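Lmo0651 protein (Listeria monocytogenes serovar 1/2a, PDB 6EP3) probably binds DNA as a GntR-family transcription factor, and controls expression of the Agr system of Listeria monocytogenes, so mediating virulence. Local coordinates at residues 128-131 against 132-136; 137-140 against 141-144. One frame throughout, in Å; residues are numbered along the deposited sequence.

Contact 1: 128-131 against 132-136; sequences NYFD and AHHRF. With EDO (1,2-ethanediol), chain L.
In helix 126-142 of the FCD domain, the helical bundle that forms the C-terminal part of this GntR-family regulator, Phe130 and His134 meet one turn apart as an edge-to-face aromatic pair. The ring centroids lie 4.1 Å apart and the planes are inclined at 55°. The imidazole presents its CE1-NE2 edge to one face of the phenyl ring, with His134 CE1 3.4 Å from Phe130 CE2. Different first torsions bring the rings together: Phe130 CG stands anti to its own N (chi1 -152°), whereas His134 CG stands anti to its carbonyl carbon (chi1 -67°). The histidine ring also lies over the backbone, and Phe130 O, which accepts the helical bond from His134 N, sits above one imidazole face.

Both ring nitrogens of His134 have partners in the crystal, a water and a diol, consistent with a defined ring rotation. His134 ND1 is 2.6 Å from the oxygen of a water that donates to Asp131 OD1, and His134 NE2 is hydrogen-bonded to O2 of a 1,2-ethanediol at 3.1 Å. The other end of the diol is held by His133: His133 NE2 meets O1 of the diol at 2.9 Å near the imidazole plane. The diol, probably from the crystallisation liquor, also bonds Tyr80 and so bridges two successive histidines to a third residue.

Around this turn, Phe130 and His134 pack on Val161 of helix 147-163, where Phe157 stacks on His134. His133 faces Met117 of helix 107-123 and Thr179 of helix 173-192, while Tyr129 reaches Asn180 of helix 173-192 through its hydroxyl.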
# COMPACT_ATOMS: atom_id res chain seq x y z
N ASN B 128 21.60 1.85 9.77
CA ASN B 128 21.49 0.40 9.62
C ASN B 128 20.65 -0.21 10.74
O ASN B 128 19.95 -1.19 10.50
CB ASN B 128 22.88 -0.22 9.58
CG ASN B 128 23.53 -0.08 8.22
OD1 ASN B 128 22.87 -0.26 7.19
ND2 ASN B 128 24.82 0.23 8.20
N TYR B 129 20.68 0.37 11.94
CA TYR B 129 19.81 -0.12 13.01
C TYR B 129 18.34 0.12 12.69
O TYR B 129 17.50 -0.75 12.94
CB TYR B 129 20.18 0.53 14.34
CG TYR B 129 19.27 0.09 15.46
CD1 TYR B 129 19.48 -1.12 16.12
CD2 TYR B 129 18.20 0.88 15.86
CE1 TYR B 129 18.64 -1.52 17.15
CE2 TYR B 129 17.35 0.48 16.87
CZ TYR B 129 17.58 -0.72 17.51
OH TYR B 129 16.73 -1.10 18.52
N PHE B 130 18.01 1.30 12.16
CA PHE B 130 16.65 1.58 11.72
C PHE B 130 16.21 0.58 10.65
O PHE B 130 15.12 -0.01 10.74
CB PHE B 130 16.56 3.01 11.19
CG PHE B 130 15.20 3.64 11.33
CD1 PHE B 130 14.41 3.41 12.44
CD2 PHE B 130 14.72 4.50 10.35
CE1 PHE B 130 13.16 4.01 12.57
CE2 PHE B 130 13.47 5.10 10.46
CZ PHE B 130 12.69 4.85 11.57
N ASP B 131 17.07 0.36 9.65
CA ASP B 131 16.75 -0.59 8.59
C ASP B 131 16.57 -2.00 9.15
O ASP B 131 15.67 -2.73 8.72
CB ASP B 131 17.86 -0.59 7.54
CG ASP B 131 17.90 0.69 6.74
OD1 ASP B 131 16.93 1.48 6.81
OD2 ASP B 131 18.91 0.91 6.04
N ALA B 132 17.39 -2.39 10.13
CA ALA B 132 17.31 -3.74 10.69
C ALA B 132 16.05 -3.93 11.52
O ALA B 132 15.42 -4.99 11.48
CB ALA B 132 18.57 -4.03 11.52
N HIS B 133 15.68 -2.90 12.29
CA HIS B 133 14.40 -2.90 12.99
C HIS B 133 13.24 -3.07 12.01
O HIS B 133 12.32 -3.87 12.23
CB HIS B 133 14.28 -1.60 13.78
CG HIS B 133 12.96 -1.39 14.46
ND1 HIS B 133 12.39 -2.34 15.28
CD2 HIS B 133 12.11 -0.34 14.45
CE1 HIS B 133 11.24 -1.88 15.74
NE2 HIS B 133 11.05 -0.67 15.25
N HIS B 134 13.30 -2.34 10.89
CA HIS B 134 12.26 -2.46 9.87
C HIS B 134 12.24 -3.86 9.26
O HIS B 134 11.17 -4.41 8.99
CB HIS B 134 12.48 -1.41 8.78
CG HIS B 134 12.26 -0.01 9.26
ND1 HIS B 134 12.61 1.10 8.51
CD2 HIS B 134 11.71 0.47 10.40
CE1 HIS B 134 12.30 2.19 9.18
NE2 HIS B 134 11.75 1.84 10.33
N ARG B 135 13.42 -4.46 9.04
CA ARG B 135 13.47 -5.80 8.45
C ARG B 135 12.96 -6.86 9.42
O ARG B 135 12.34 -7.84 9.00
CB ARG B 135 14.89 -6.13 8.00
CG ARG B 135 15.43 -5.22 6.91
CD ARG B 135 15.77 -5.99 5.64
NE ARG B 135 17.05 -6.68 5.74
CZ ARG B 135 17.32 -7.83 5.14
NH1 ARG B 135 16.40 -8.43 4.40
NH2 ARG B 135 18.52 -8.39 5.28
N PHE B 136 13.20 -6.68 10.72
CA PHE B 136 12.59 -7.56 11.72
C PHE B 136 11.06 -7.47 11.66
O PHE B 136 10.35 -8.50 11.67
CB PHE B 136 13.10 -7.18 13.11
CG PHE B 136 12.50 -7.97 14.23
CD1 PHE B 136 13.05 -9.19 14.61
CD2 PHE B 136 11.38 -7.51 14.91
CE1 PHE B 136 12.50 -9.93 15.64
CE2 PHE B 136 10.82 -8.25 15.94
CZ PHE B 136 11.38 -9.46 16.30
C1 EDO L . 8.65 1.16 13.83
O1 EDO L . 9.28 1.59 15.04
C2 EDO L . 8.55 2.34 12.88
O2 EDO L . 9.87 2.85 12.63
O HOH W 1 14.04 0.91 6.34

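Contact 2: 137-140 against 141-144; sequences ILCL and ISFA
Regular i to i+4 bonding runs through Ile141 N to Ile137 O and Ser142 N to Leu138 O (2.8 Å), then weakens at Phe143, whose N makes two weak bonds, to Cys139 O at 3.1 Å and to Leu140 O at 3.2 Å. This is the C-terminal end of helix 126-142 in the FCD bundle, where the chain passes from helix into a turn. Ser142 turns its side chain back on the helix: with OG between its own N and carbonyl carbon (chi1 86°), the hydroxyl donates to Cys139 O at 2.8 Å. Cys139 O thus accepts a bond from the hydroxyl as well as the weak one from Phe143 N.

The Phe143 ring folds back over the same peptide, so that Cys139 O lies above one of its faces, offset toward the rim. Cys139 and Leu140 supply side-chain neighbours to this ring: Leu140 CD2 touches CE2 of Phe143 at 3.9 Å, and the cysteine sulfur makes an oblique sulfur-aromatic contact.

Ile137 and Ile141 lie one turn apart and pack by their methyl groups, and both touch Val91 of helix 77-101. Leu140 and Phe143 meet Leu190 of helix 173-192, while Cys139 packs on Leu110 of helix 107-123. Cys139 SG stands 4.7 Å from the Phe143 ring centroid, 46° off the ring normal, and comes closest to the ring at CE1, 3.9 Å away.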
# COMPACT_ATOMS: atom_id res chain seq x y z
N ILE B 137 10.53 -6.25 11.60
CA ILE B 137 9.08 -6.09 11.47
C ILE B 137 8.58 -6.73 10.18
O ILE B 137 7.53 -7.38 10.15
CB ILE B 137 8.70 -4.60 11.57
CG1 ILE B 137 9.01 -4.08 12.97
CG2 ILE B 137 7.23 -4.40 11.23
CD1 ILE B 137 8.81 -2.58 13.13
N LEU B 138 9.34 -6.58 9.09
CA LEU B 138 8.94 -7.14 7.81
C LEU B 138 8.92 -8.66 7.85
O LEU B 138 8.08 -9.29 7.21
CB LEU B 138 9.88 -6.67 6.70
CG LEU B 138 9.76 -5.23 6.20
CD1 LEU B 138 10.85 -4.94 5.17
CD2 LEU B 138 8.39 -4.95 5.63
N CYS B 139 9.86 -9.26 8.57
CA CYS B 139 9.87 -10.71 8.74
C CYS B 139 8.63 -11.17 9.50
O CYS B 139 7.96 -12.16 9.12
CB CYS B 139 11.16 -11.13 9.45
SG CYS B 139 11.44 -12.88 9.49
N LEU B 140 8.31 -10.47 10.59
CA LEU B 140 7.06 -10.74 11.30
C LEU B 140 5.87 -10.70 10.35
O LEU B 140 5.01 -11.59 10.37
CB LEU B 140 6.86 -9.73 12.42
CG LEU B 140 7.69 -9.93 13.68
CD1 LEU B 140 7.32 -8.88 14.71
CD2 LEU B 140 7.48 -11.33 14.23
N ILE B 141 5.82 -9.69 9.48
CA ILE B 141 4.68 -9.54 8.58
C ILE B 141 4.69 -10.62 7.51
O ILE B 141 3.64 -11.14 7.12
CB ILE B 141 4.67 -8.13 7.96
CG1 ILE B 141 4.48 -7.09 9.07
CG2 ILE B 141 3.57 -8.01 6.91
CD1 ILE B 141 4.35 -5.70 8.57
N SER B 142 5.88 -10.98 7.02
CA SER B 142 6.00 -12.03 6.02
C SER B 142 5.53 -13.37 6.57
O SER B 142 5.20 -14.26 5.79
CB SER B 142 7.45 -12.16 5.56
OG SER B 142 8.18 -13.01 6.43
N PHE B 143 5.50 -13.51 7.90
CA PHE B 143 4.92 -14.72 8.46
C PHE B 143 3.49 -14.96 7.98
O PHE B 143 3.00 -16.10 8.05
CB PHE B 143 4.97 -14.68 9.99
CG PHE B 143 6.35 -14.87 10.56
CD1 PHE B 143 7.40 -15.28 9.75
CD2 PHE B 143 6.59 -14.64 11.90
CE1 PHE B 143 8.67 -15.46 10.27
CE2 PHE B 143 7.86 -14.81 12.43
CZ PHE B 143 8.90 -15.22 11.61
N ALA B 144 2.80 -13.93 7.48
CA ALA B 144 1.47 -14.12 6.92
C ALA B 144 1.50 -14.70 5.51
O ALA B 144 0.44 -15.10 5.01
CB ALA B 144 0.69 -12.80 6.90

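Overall arrangement
Contacts 1 and 2 follow each other directly along helix 126-142, with centres about 13 Å apart. Contact 1 occupies its earlier turns, and contact 2 its last turns and the exit from the helix. Both lie within the FCD domain and are largely buried, contact 1 nearer the centre of the chain (about 9 Å against 14 Å). Helices 107-123, 147-163 and 173-192 pack against both, and helix 77-101 also packs against contact 2, so the helix is packed on several sides, although Asp131 and Arg135 remain exposed. Its character changes along the way, from histidines gathered round a bound diol to a mainly apolar end.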